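Local coordinates for putative oxidoreductase molybdopterin-binding subunit (Sulfolobus tokodaii, PDB 4ZOH), which probably serves as the molybdenum-bearing subunit of an oxidoreductase of the xanthine dehydrogenase and aldehyde oxidase family, binding a pterin cytosine dinucleotide cofactor, at residues V264-D269 with N348-E353; E360-N365 with I682-E687; F450-A455 with L460-I465; G169-F174 with T180-T185. One frame throughout, in Å; residues are numbered along the deposited sequence.

From the N terminus, the first contact to close is interaction 4, a beta hairpin that pairs strands 170-174 and 179-183 in a seven-stranded mixed sheet. Interaction 1 follows in series, bringing strand 254-266 of the five-stranded sheet against helix 336-353. Interaction 2 opens just afterwards, on the next helix, and spans 316 residues to reach helix 673-688; interaction 3, a local turn after helix 446-458, falls within that long span. Interactions 1 and 2 touch, Asn-348 facing both Arg-362 and Asn-684, so helix 336-353, itself packed on the sheet, also contacts helices 358-365 and 673-688. Interactions 3 and 4 lie about 31 Å apart between centres, and both are remote from that pair.

Interaction 1: residues V264-D269 with N348-E353; sequences VAVKKD and NIVADE
Strand 254-266 passes helix 336-353 with the CA of Val-266 7.9 Å from the CA of Val-350, a spacing that leaves room for one layer of side chains between the two backbones. This is alpha/beta packing: the helix rests on one face of a five-stranded mixed sheet in which strand 254-266 is an inner member, hydrogen-bonded through its backbone to Ile-151 on one neighbour and Gly-274 on the other. With its main chain engaged in this way, the strand meets the helix through side chains alone. Strand alternation turns Val-264 and Val-266 toward the helix and Ala-265 away from it, and both valines are answered by a single residue, Val-350. Branched at CB, valine suits strand positions and fills a shallow interface without a flexible tail. Val-266 and Val-350 reach for each other tip to tip, CG1 to CG1 at 3.7 Å. Val-264 approaches more obliquely; its chi1 of 58° places CG1 between the backbone N and the carbonyl carbon, on the side that faces Val-350. On Val-350 a chi1 of 166° spreads both methyls over the strand. Ile-272 of the adjoining strand touches all three valines and extends this apolar layer. CG2 of Val-350 touches both strand residues, 3.6 Å from CG1 of Val-264 and 3.8 Å from CG1 of Val-266.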
loop_
_atom_site.group_PDB
_atom_site.type_symbol
_atom_site.label_atom_id
_atom_site.label_comp_id
_atom_site.label_asym_id
_atom_site.label_seq_id
_atom_site.Cartn_x
_atom_site.Cartn_y
_atom_site.Cartn_z
ATOM N N VAL A 264 33.914 -22.703 43.219
ATOM C CA VAL A 264 34.853 -21.579 43.084
ATOM C C VAL A 264 35.976 -21.799 44.099
ATOM O O VAL A 264 35.741 -22.233 45.238
ATOM C CB VAL A 264 34.120 -20.170 43.185
ATOM C CG1 VAL A 264 33.379 -20.017 44.497
ATOM C CG2 VAL A 264 35.044 -18.999 42.973
ATOM N N ALA A 265 37.173 -21.448 43.656
ATOM C CA ALA A 265 38.339 -21.506 44.470
ATOM C C ALA A 265 38.780 -20.111 44.903
ATOM O O ALA A 265 39.171 -19.232 44.093
ATOM C CB ALA A 265 39.469 -22.219 43.726
ATOM N N VAL A 266 38.778 -19.942 46.223
ATOM C CA VAL A 266 39.150 -18.659 46.802
ATOM C C VAL A 266 40.236 -18.729 47.869
ATOM O O VAL A 266 40.337 -19.746 48.604
ATOM C CB VAL A 266 37.908 -17.962 47.404
ATOM C CG1 VAL A 266 36.832 -17.780 46.316
ATOM C CG2 VAL A 266 37.362 -18.707 48.640
ATOM N N LYS A 267 41.012 -17.642 47.957
ATOM C CA LYS A 267 41.702 -17.303 49.222
ATOM C C LYS A 267 40.805 -16.590 50.250
ATOM O O LYS A 267 39.853 -15.837 49.902
ATOM C CB LYS A 267 43.016 -16.604 48.946
ATOM C CG LYS A 267 44.116 -17.667 48.893
ATOM C CD LYS A 267 45.337 -17.265 48.063
ATOM C CE LYS A 267 46.554 -18.114 48.450
ATOM N NZ LYS A 267 47.791 -17.388 48.038
ATOM N N LYS A 268 41.068 -16.875 51.525
ATOM C CA LYS A 268 40.298 -16.290 52.651
ATOM C C LYS A 268 40.232 -14.744 52.638
ATOM O O LYS A 268 39.295 -14.175 53.177
ATOM C CB LYS A 268 40.859 -16.750 54.005
ATOM C CG LYS A 268 40.687 -18.220 54.294
ATOM C CD LYS A 268 39.550 -18.458 55.250
ATOM C CE LYS A 268 39.917 -19.655 56.096
ATOM N NZ LYS A 268 38.719 -20.521 56.182
ATOM N N ASP A 269 41.205 -14.084 52.012
ATOM C CA ASP A 269 41.140 -12.658 51.860
ATOM C C ASP A 269 40.203 -12.187 50.712
ATOM O O ASP A 269 40.278 -11.029 50.299
ATOM C CB ASP A 269 42.556 -12.086 51.719
ATOM C CG ASP A 269 43.143 -12.259 50.330
ATOM O OD1 ASP A 269 42.577 -13.050 49.537
ATOM O OD2 ASP A 269 44.185 -11.583 50.023
ATOM N N ASN A 348 29.382 -12.565 44.945
ATOM C CA ASN A 348 28.678 -12.199 46.165
ATOM C C ASN A 348 28.551 -13.358 47.108
ATOM O O ASN A 348 28.502 -13.182 48.348
ATOM C CB ASN A 348 27.306 -11.581 45.898
ATOM C CG ASN A 348 27.335 -10.084 45.840
ATOM O OD1 ASN A 348 28.269 -9.422 45.303
ATOM N ND2 ASN A 348 26.318 -9.523 46.467
ATOM N N ILE A 349 28.506 -14.562 46.537
ATOM C CA ILE A 349 28.297 -15.739 47.362
ATOM C C ILE A 349 29.572 -15.894 48.182
ATOM O O ILE A 349 29.516 -16.224 49.338
ATOM C CB ILE A 349 27.954 -16.997 46.521
ATOM C CG1 ILE A 349 26.480 -16.977 46.165
ATOM C CG2 ILE A 349 28.359 -18.277 47.256
ATOM C CD1 ILE A 349 26.249 -17.721 44.891
ATOM N N VAL A 350 30.699 -15.616 47.562
ATOM C CA VAL A 350 31.978 -15.754 48.192
ATOM C C VAL A 350 32.075 -14.665 49.284
ATOM O O VAL A 350 32.276 -15.025 50.448
ATOM C CB VAL A 350 33.096 -15.606 47.166
ATOM C CG1 VAL A 350 34.433 -15.411 47.862
ATOM C CG2 VAL A 350 33.148 -16.836 46.267
ATOM N N ALA A 351 31.921 -13.375 48.879
ATOM C CA ALA A 351 31.864 -12.188 49.785
ATOM C C ALA A 351 31.042 -12.490 51.025
ATOM O O ALA A 351 31.558 -12.378 52.131
ATOM C CB ALA A 351 31.399 -10.901 49.060
ATOM N N ASP A 352 29.835 -12.993 50.840
ATOM C CA ASP A 352 28.993 -13.421 51.916
ATOM C C ASP A 352 29.503 -14.586 52.748
ATOM O O ASP A 352 29.184 -14.686 53.952
ATOM C CB ASP A 352 27.614 -13.789 51.383
ATOM C CG ASP A 352 26.732 -12.542 51.103
ATOM O OD1 ASP A 352 27.232 -11.407 51.319
ATOM O OD2 ASP A 352 25.538 -12.698 50.710
ATOM N N GLU A 353 30.223 -15.516 52.111
ATOM C CA GLU A 353 30.778 -16.655 52.837
ATOM C C GLU A 353 32.028 -16.212 53.632
ATOM O O GLU A 353 32.206 -16.621 54.729
ATOM C CB GLU A 353 31.060 -17.830 51.893
ATOM C CG GLU A 353 31.195 -19.166 52.593
ATOM C CD GLU A 353 29.894 -19.655 53.171
ATOM O OE1 GLU A 353 28.848 -19.139 52.722
ATOM O OE2 GLU A 353 29.909 -20.540 54.079
#

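Interaction 2: residues E360-N365 with I682-E687; sequences EIRLKN and IINAVE
Arg-362 and Asn-684 carry this contact by themselves, a long arginine and a short asparagine that come from opposite directions across the space between their helices. The CA atoms stay 13.2 Å apart, so the backbones do not meet. Arg-362 covers most of the distance with a chain extended from CG to NE, chi2 being 177°, and its NH2 comes to 3.3 Å from ND2 of Asn-684. Both nitrogens are donors, so this is packing rather than a hydrogen bond, and the guanidinium and amide planes are turned 54° apart. The pair is buried, and each member is held by other partners. Arg-362 forms a salt bridge from NE to Glu-344 and gives NH1 to Asn-348 OD1 and the carbonyl of Gln-358; Glu-344 probably balances its charge. Asn-684 donates ND2 to the carbonyl of Val-408 and accepts from Arg-345 through OD1. Asparagine suits this place because a neutral amide can serve both bonds while adding no second positive charge beside the arginine. Glu-344, Arg-345 and Asn-348 all belong to helix 336-353, which thus mediates between helix 358-365 and helix 673-688, while Val-408 links the latter to strand 405-412.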
loop_
_atom_site.group_PDB
_atom_site.type_symbol
_atom_site.label_atom_id
_atom_site.label_comp_id
_atom_site.label_asym_id
_atom_site.label_seq_id
_atom_site.Cartn_x
_atom_site.Cartn_y
_atom_site.Cartn_z
ATOM N N GLU A 360 34.234 -4.189 48.159
ATOM C CA GLU A 360 35.697 -4.376 48.382
ATOM C C GLU A 360 36.208 -5.599 47.577
ATOM O O GLU A 360 37.242 -5.540 46.883
ATOM C CB GLU A 360 36.050 -4.486 49.926
ATOM C CG GLU A 360 36.007 -3.150 50.697
ATOM C CD GLU A 360 37.023 -2.112 50.210
ATOM O OE1 GLU A 360 38.177 -2.478 49.897
ATOM O OE2 GLU A 360 36.666 -0.918 50.116
ATOM N N ILE A 361 35.443 -6.681 47.621
ATOM C CA ILE A 361 35.845 -7.903 46.875
ATOM C C ILE A 361 36.065 -7.610 45.375
ATOM O O ILE A 361 37.062 -8.098 44.776
ATOM C CB ILE A 361 34.871 -9.051 47.137
ATOM C CG1 ILE A 361 35.615 -10.380 46.958
ATOM C CG2 ILE A 361 33.636 -8.882 46.274
ATOM C CD1 ILE A 361 34.866 -11.557 47.549
ATOM N N ARG A 362 35.230 -6.717 44.810
ATOM C CA ARG A 362 35.363 -6.363 43.418
ATOM C C ARG A 362 36.592 -5.479 43.162
ATOM O O ARG A 362 37.303 -5.637 42.142
ATOM C CB ARG A 362 34.003 -5.746 42.870
ATOM C CG ARG A 362 32.806 -6.706 42.931
ATOM C CD ARG A 362 31.465 -6.068 42.459
ATOM N NE ARG A 362 30.530 -7.126 42.091
ATOM C CZ ARG A 362 29.837 -7.873 42.948
ATOM N NH1 ARG A 362 29.892 -7.655 44.271
ATOM N NH2 ARG A 362 29.055 -8.845 42.486
ATOM N N LEU A 363 36.835 -4.515 44.060
ATOM C CA LEU A 363 38.049 -3.686 43.955
ATOM C C LEU A 363 39.291 -4.576 44.132
ATOM O O LEU A 363 40.296 -4.291 43.487
ATOM C CB LEU A 363 38.088 -2.522 44.967
ATOM C CG LEU A 363 37.086 -1.389 44.724
ATOM C CD1 LEU A 363 36.998 -0.593 46.004
ATOM C CD2 LEU A 363 37.500 -0.539 43.539
ATOM N N LYS A 364 39.172 -5.634 44.960
ATOM C CA LYS A 364 40.276 -6.569 45.196
ATOM C C LYS A 364 40.655 -7.348 43.899
ATOM O O LYS A 364 41.860 -7.377 43.494
ATOM C CB LYS A 364 39.995 -7.505 46.384
ATOM C CG LYS A 364 41.171 -8.466 46.638
ATOM C CD LYS A 364 41.195 -9.134 47.992
ATOM C CE LYS A 364 41.950 -8.247 48.987
ATOM N NZ LYS A 364 41.764 -8.615 50.424
ATOM N N ASN A 365 39.622 -7.882 43.211
ATOM C CA ASN A 365 39.797 -8.793 42.074
ATOM C C ASN A 365 39.826 -8.205 40.705
ATOM O O ASN A 365 40.196 -8.878 39.762
ATOM C CB ASN A 365 38.772 -9.882 42.157
ATOM C CG ASN A 365 38.996 -10.785 43.355
ATOM O OD1 ASN A 365 39.917 -11.594 43.354
ATOM N ND2 ASN A 365 38.142 -10.690 44.345
ATOM N N ILE A 682 20.218 -6.577 41.107
ATOM C CA ILE A 682 18.955 -6.671 41.860
ATOM C C ILE A 682 18.923 -7.922 42.759
ATOM O O ILE A 682 18.455 -7.871 43.923
ATOM C CB ILE A 682 17.700 -6.592 40.934
ATOM C CG1 ILE A 682 17.542 -5.178 40.265
ATOM C CG2 ILE A 682 16.490 -7.036 41.717
ATOM C CD1 ILE A 682 17.324 -4.081 41.278
ATOM N N ILE A 683 19.355 -9.064 42.193
ATOM C CA ILE A 683 19.437 -10.266 42.994
ATOM C C ILE A 683 20.452 -10.058 44.183
ATOM O O ILE A 683 20.161 -10.491 45.283
ATOM C CB ILE A 683 19.787 -11.562 42.186
ATOM C CG1 ILE A 683 18.706 -11.862 41.100
ATOM C CG2 ILE A 683 19.897 -12.720 43.228
ATOM C CD1 ILE A 683 17.325 -12.228 41.715
ATOM N N ASN A 684 21.598 -9.447 43.938
ATOM C CA ASN A 684 22.558 -9.234 45.039
ATOM C C ASN A 684 21.919 -8.395 46.150
ATOM O O ASN A 684 21.974 -8.782 47.337
ATOM C CB ASN A 684 23.861 -8.636 44.525
ATOM C CG ASN A 684 24.690 -9.657 43.761
ATOM O OD1 ASN A 684 24.272 -10.809 43.696
ATOM N ND2 ASN A 684 25.857 -9.246 43.148
ATOM N N ALA A 685 21.215 -7.330 45.735
ATOM C CA ALA A 685 20.432 -6.480 46.651
ATOM C C ALA A 685 19.467 -7.270 47.464
ATOM O O ALA A 685 19.506 -7.136 48.713
ATOM C CB ALA A 685 19.745 -5.310 45.963
ATOM N N VAL A 686 18.632 -8.097 46.824
ATOM C CA VAL A 686 17.590 -8.810 47.558
ATOM C C VAL A 686 18.234 -9.797 48.538
ATOM O O VAL A 686 17.678 -10.106 49.616
ATOM C CB VAL A 686 16.638 -9.575 46.645
ATOM C CG1 VAL A 686 15.572 -10.355 47.440
ATOM C CG2 VAL A 686 15.878 -8.620 45.732
ATOM N N GLU A 687 19.398 -10.316 48.130
ATOM C CA GLU A 687 20.020 -11.362 48.895
ATOM C C GLU A 687 20.510 -10.766 50.204
ATOM O O GLU A 687 20.314 -11.392 51.238
ATOM C CB GLU A 687 21.187 -11.978 48.134
ATOM C CG GLU A 687 21.863 -13.099 48.905
ATOM C CD GLU A 687 22.878 -13.856 48.051
ATOM O OE1 GLU A 687 23.846 -13.241 47.561
ATOM O OE2 GLU A 687 22.661 -15.056 47.841
#

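Interaction 3: residues F450-A455 with L460-I465; sequences FAQIAA and LPIEKI
Ala-451 and Ala-455, one helical turn apart, form a smooth patch on which Ile-462 and Ile-465 settle, and alanine suits both places because its short side chain lets the returning chain lie close to the helix. The CG1 of Ile-462 rests 3.7 Å from CB of Ala-451. With CG1 anti to the backbone N, chi1 -166°, Ile-462 stretches its branch along the helix until CD1 meets CG of Gln-452 at 3.7 Å, the two side chains running alongside each other. Ile-465 covers the neighbouring part of the patch with both branches: CG1 lies 4.1 Å from CB of Ala-455, and CG2 packs against Ala-451 and Ala-454. An alanine in place of Ile-462 would probably open a gap over Ala-451 and leave the aliphatic part of Gln-452 without its neighbour. Farther out, the amide of Gln-452 turns to Asn-599 and to the carbonyl of Tyr-2; the Gln-452 side chain itself lies about 6 Å from the bound pterin cytosine dinucleotide. At the polar edge, Leu-460 N donates to Ala-455 O at 3.1 Å, with an N-H...O angle of 153°. A water also donates to that carbonyl and to Leu-460 O, the latter at 2.8 Å. The turn completes a beta-alpha-beta crossover: helix 446-458 connects strand 433-437 to its parallel neighbour 465-468, Ile-465 touches Leu-435, and helix 486-512 packs against Ala-454.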
loop_
_atom_site.group_PDB
_atom_site.type_symbol
_atom_site.label_atom_id
_atom_site.label_comp_id
_atom_site.label_asym_id
_atom_site.label_seq_id
_atom_site.Cartn_x
_atom_site.Cartn_y
_atom_site.Cartn_z
ATOM N N PHE A 450 22.458 8.851 13.468
ATOM C CA PHE A 450 23.083 8.868 12.145
ATOM C C PHE A 450 23.035 10.271 11.564
ATOM O O PHE A 450 23.962 10.736 10.865
ATOM C CB PHE A 450 22.474 7.797 11.201
ATOM C CG PHE A 450 22.766 6.390 11.631
ATOM C CD1 PHE A 450 23.911 6.082 12.412
ATOM C CD2 PHE A 450 21.942 5.355 11.257
ATOM C CE1 PHE A 450 24.189 4.761 12.818
ATOM C CE2 PHE A 450 22.235 4.027 11.628
ATOM C CZ PHE A 450 23.343 3.736 12.405
ATOM N N ALA A 451 21.915 10.930 11.809
ATOM C CA ALA A 451 21.704 12.275 11.307
ATOM C C ALA A 451 22.736 13.244 12.019
ATOM O O ALA A 451 23.358 14.038 11.349
ATOM C CB ALA A 451 20.265 12.704 11.553
ATOM N N GLN A 452 22.929 13.105 13.323
ATOM C CA GLN A 452 23.990 13.856 14.094
ATOM C C GLN A 452 25.410 13.657 13.503
ATOM O O GLN A 452 26.154 14.648 13.254
ATOM C CB GLN A 452 24.027 13.385 15.567
ATOM C CG GLN A 452 22.735 13.573 16.326
ATOM C CD GLN A 452 22.766 12.889 17.695
ATOM O OE1 GLN A 452 22.059 11.910 17.909
ATOM N NE2 GLN A 452 23.591 13.433 18.650
ATOM N N ILE A 453 25.774 12.393 13.247
ATOM C CA ILE A 453 27.055 12.050 12.577
ATOM C C ILE A 453 27.194 12.702 11.192
ATOM O O ILE A 453 28.185 13.400 10.938
ATOM C CB ILE A 453 27.317 10.533 12.529
ATOM C CG1 ILE A 453 27.535 10.000 13.942
ATOM C CG2 ILE A 453 28.519 10.175 11.658
ATOM C CD1 ILE A 453 27.364 8.462 14.035
ATOM N N ALA A 454 26.210 12.508 10.308
ATOM C CA ALA A 454 26.349 12.985 8.952
ATOM C C ALA A 454 26.328 14.528 8.922
ATOM O O ALA A 454 27.021 15.121 8.126
ATOM C CB ALA A 454 25.266 12.424 8.017
ATOM N N ALA A 455 25.506 15.153 9.759
ATOM C CA ALA A 455 25.453 16.605 9.800
ATOM C C ALA A 455 26.809 17.219 10.298
ATOM O O ALA A 455 27.259 18.207 9.737
ATOM C CB ALA A 455 24.260 17.085 10.627
ATOM N N LEU A 460 26.301 20.703 8.163
ATOM C CA LEU A 460 24.977 21.203 7.722
ATOM C C LEU A 460 23.977 21.144 8.850
ATOM O O LEU A 460 24.223 20.468 9.834
ATOM C CB LEU A 460 24.464 20.394 6.527
ATOM C CG LEU A 460 25.345 20.426 5.264
ATOM C CD1 LEU A 460 24.688 19.527 4.211
ATOM C CD2 LEU A 460 25.496 21.835 4.692
ATOM N N PRO A 461 22.864 21.878 8.750
ATOM C CA PRO A 461 21.873 21.602 9.823
ATOM C C PRO A 461 21.370 20.106 9.780
ATOM O O PRO A 461 21.233 19.517 8.697
ATOM C CB PRO A 461 20.745 22.624 9.555
ATOM C CG PRO A 461 21.147 23.428 8.345
ATOM C CD PRO A 461 22.374 22.825 7.731
ATOM N N ILE A 462 21.150 19.517 10.956
ATOM C CA ILE A 462 20.663 18.141 11.121
ATOM C C ILE A 462 19.323 17.899 10.377
ATOM O O ILE A 462 19.125 16.794 9.862
ATOM C CB ILE A 462 20.560 17.716 12.618
ATOM C CG1 ILE A 462 20.378 16.177 12.723
ATOM C CG2 ILE A 462 19.480 18.530 13.335
ATOM C CD1 ILE A 462 20.582 15.620 14.107
ATOM N N GLU A 463 18.456 18.912 10.255
ATOM C CA GLU A 463 17.189 18.748 9.522
ATOM C C GLU A 463 17.443 18.565 8.030
ATOM O O GLU A 463 16.527 18.250 7.301
ATOM C CB GLU A 463 16.156 19.897 9.712
ATOM C CG GLU A 463 16.162 20.643 11.028
ATOM C CD GLU A 463 17.292 21.670 11.101
ATOM O OE1 GLU A 463 17.260 22.674 10.335
ATOM O OE2 GLU A 463 18.209 21.452 11.904
ATOM N N LYS A 464 18.673 18.788 7.569
ATOM C CA LYS A 464 18.995 18.564 6.161
ATOM C C LYS A 464 19.189 17.062 5.793
ATOM O O LYS A 464 19.313 16.736 4.604
ATOM C CB LYS A 464 20.237 19.348 5.745
ATOM C CG LYS A 464 20.030 20.872 5.614
ATOM C CD LYS A 464 18.757 21.280 4.864
ATOM C CE LYS A 464 18.882 22.680 4.293
ATOM N NZ LYS A 464 17.681 22.874 3.444
ATOM N N ILE A 465 19.279 16.211 6.811
ATOM C CA ILE A 465 19.704 14.839 6.637
ATOM C C ILE A 465 18.496 13.948 6.983
ATOM O O ILE A 465 18.246 13.650 8.151
ATOM C CB ILE A 465 20.879 14.417 7.576
ATOM C CG1 ILE A 465 22.101 15.432 7.608
ATOM C CG2 ILE A 465 21.286 12.948 7.325
ATOM C CD1 ILE A 465 22.733 15.726 6.244
HETATM O O HOH W 1 26.558 21.018 11.234
#

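Interaction 4: residues G169-F174 with T180-T185; sequences GALAYF and TFYSST
A beta hairpin brings strands 170-174 and 179-183 together almost exactly antiparallel, 176° between their directions, with Leu-171 facing Tyr-182 and Tyr-173 facing Thr-180 as hydrogen-bonded pairs. Leu-171 N reaches Tyr-182 O at 2.9 Å, and Tyr-182 N returns to Leu-171 O at 2.8 Å. Tyr-173 and Thr-180 exchange a second pair of bonds. Beyond the paired strands, Ser-184 N adds a straight bond (170°) to Gly-169 O. Ala-172 and Phe-181 form a non-hydrogen-bonded pair. With CG anti to the backbone N (chi1 -158°), the ring of Phe-181 reaches over the neighbouring strand and spans two alanines: CD1 lies 3.5 Å from CB of Ala-172, and CZ 3.8 Å from CB of Ala-170. The small methyls of the two alanines suit a place where a ring packs this close. The hairpin is part of a seven-stranded mixed sheet, between strands 239-241 and 204-207, and helices 188-199 and 223-235 cover the Phe-181 face. A serine in place of Phe-181 would probably leave a gap over both alanines and strip Leu-191 and Ala-229 of an apolar partner. On the other face, Leu-171 and Tyr-182 run side by side, CD2 to CD2 at 3.9 Å, while Leu-171 O lies at the edge of the tyrosine ring, in its plane. A water accepts from Gly-169 N and donates to Ser-183 OG at 3.0 Å, a hydroxyl also bonded to Glu-225.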
loop_
_atom_site.group_PDB
_atom_site.type_symbol
_atom_site.label_atom_id
_atom_site.label_comp_id
_atom_site.label_asym_id
_atom_site.label_seq_id
_atom_site.Cartn_x
_atom_site.Cartn_y
_atom_site.Cartn_z
ATOM N N GLY A 169 4.992 -10.557 12.416
ATOM C CA GLY A 169 3.863 -10.404 11.461
ATOM C C GLY A 169 4.490 -10.183 10.122
ATOM O O GLY A 169 5.663 -9.706 10.023
ATOM N N ALA A 170 3.734 -10.471 9.075
ATOM C CA ALA A 170 4.323 -10.401 7.745
ATOM C C ALA A 170 3.241 -10.357 6.688
ATOM O O ALA A 170 2.058 -10.719 6.953
ATOM C CB ALA A 170 5.249 -11.586 7.488
ATOM N N LEU A 171 3.663 -9.827 5.538
ATOM C CA LEU A 171 2.785 -9.629 4.405
ATOM C C LEU A 171 3.569 -9.970 3.144
ATOM O O LEU A 171 4.596 -9.347 2.890
ATOM C CB LEU A 171 2.278 -8.162 4.311
ATOM C CG LEU A 171 1.426 -7.785 3.098
ATOM C CD1 LEU A 171 0.107 -8.598 2.971
ATOM C CD2 LEU A 171 1.147 -6.252 3.107
ATOM N N ALA A 172 3.069 -10.943 2.377
ATOM C CA ALA A 172 3.853 -11.514 1.256
ATOM C C ALA A 172 3.055 -11.476 -0.053
ATOM O O ALA A 172 1.880 -11.780 -0.074
ATOM C CB ALA A 172 4.252 -12.941 1.580
ATOM N N TYR A 173 3.719 -11.062 -1.123
ATOM C CA TYR A 173 3.048 -10.865 -2.384
ATOM C C TYR A 173 3.995 -11.207 -3.514
ATOM O O TYR A 173 5.054 -10.601 -3.646
ATOM C CB TYR A 173 2.577 -9.410 -2.564
ATOM C CG TYR A 173 1.923 -9.256 -3.881
ATOM C CD1 TYR A 173 0.855 -10.094 -4.231
ATOM C CD2 TYR A 173 2.390 -8.319 -4.812
ATOM C CE1 TYR A 173 0.229 -10.007 -5.465
ATOM C CE2 TYR A 173 1.780 -8.195 -6.060
ATOM C CZ TYR A 173 0.694 -9.045 -6.378
ATOM O OH TYR A 173 0.073 -8.948 -7.587
ATOM N N PHE A 174 3.590 -12.168 -4.354
ATOM C CA PHE A 174 4.462 -12.564 -5.496
ATOM C C PHE A 174 3.684 -12.157 -6.738
ATOM O O PHE A 174 2.515 -12.583 -6.882
ATOM C CB PHE A 174 4.698 -14.099 -5.405
ATOM C CG PHE A 174 5.515 -14.657 -6.517
ATOM C CD1 PHE A 174 6.835 -14.209 -6.714
ATOM C CD2 PHE A 174 4.950 -15.584 -7.421
ATOM C CE1 PHE A 174 7.597 -14.683 -7.792
ATOM C CE2 PHE A 174 5.701 -16.068 -8.493
ATOM C CZ PHE A 174 7.034 -15.638 -8.672
ATOM N N THR A 180 7.562 -9.686 -3.073
ATOM C CA THR A 180 7.783 -8.571 -2.081
ATOM C C THR A 180 7.290 -9.059 -0.724
ATOM O O THR A 180 6.195 -9.595 -0.669
ATOM C CB THR A 180 7.086 -7.280 -2.524
ATOM O OG1 THR A 180 7.630 -6.901 -3.793
ATOM C CG2 THR A 180 7.329 -6.171 -1.544
ATOM N N PHE A 181 8.126 -8.942 0.315
ATOM C CA PHE A 181 7.855 -9.505 1.671
ATOM C C PHE A 181 8.047 -8.432 2.744
ATOM O O PHE A 181 9.197 -7.940 2.907
ATOM C CB PHE A 181 8.891 -10.638 1.991
ATOM C CG PHE A 181 8.402 -11.621 3.055
ATOM C CD1 PHE A 181 7.549 -12.662 2.734
ATOM C CD2 PHE A 181 8.818 -11.519 4.380
ATOM C CE1 PHE A 181 7.083 -13.562 3.719
ATOM C CE2 PHE A 181 8.388 -12.423 5.353
ATOM C CZ PHE A 181 7.524 -13.453 5.026
ATOM N N TYR A 182 6.965 -8.046 3.456
ATOM C CA TYR A 182 7.083 -7.069 4.562
ATOM C C TYR A 182 7.091 -7.885 5.838
ATOM O O TYR A 182 6.315 -8.810 5.950
ATOM C CB TYR A 182 5.907 -6.117 4.642
ATOM C CG TYR A 182 5.600 -5.292 3.412
ATOM C CD1 TYR A 182 5.932 -3.916 3.376
ATOM C CD2 TYR A 182 4.944 -5.861 2.315
ATOM C CE1 TYR A 182 5.576 -3.138 2.289
ATOM C CE2 TYR A 182 4.607 -5.086 1.216
ATOM C CZ TYR A 182 4.935 -3.747 1.226
ATOM O OH TYR A 182 4.636 -3.032 0.134
ATOM N N SER A 183 7.910 -7.522 6.802
ATOM C CA SER A 183 7.939 -8.321 7.987
ATOM C C SER A 183 8.376 -7.492 9.171
ATOM O O SER A 183 9.274 -6.598 9.043
ATOM C CB SER A 183 8.920 -9.521 7.819
ATOM O OG SER A 183 8.885 -10.397 8.965
ATOM N N SER A 184 7.822 -7.852 10.315
ATOM C CA SER A 184 8.252 -7.274 11.566
ATOM C C SER A 184 9.532 -8.008 11.906
ATOM O O SER A 184 9.525 -9.039 12.563
ATOM C CB SER A 184 7.163 -7.399 12.663
ATOM O OG SER A 184 7.601 -6.759 13.863
ATOM N N THR A 185 10.615 -7.539 11.343
ATOM C CA THR A 185 11.867 -8.263 11.463
ATOM C C THR A 185 12.958 -7.299 11.964
ATOM O O THR A 185 12.731 -6.074 11.908
ATOM C CB THR A 185 12.286 -8.866 10.091
ATOM O OG1 THR A 185 13.435 -9.678 10.264
ATOM C CG2 THR A 185 12.582 -7.796 9.057
HETATM O O HOH W 2 7.482 -11.639 11.369
HETATM O O HOH W 3 6.532 -8.435 -5.642
#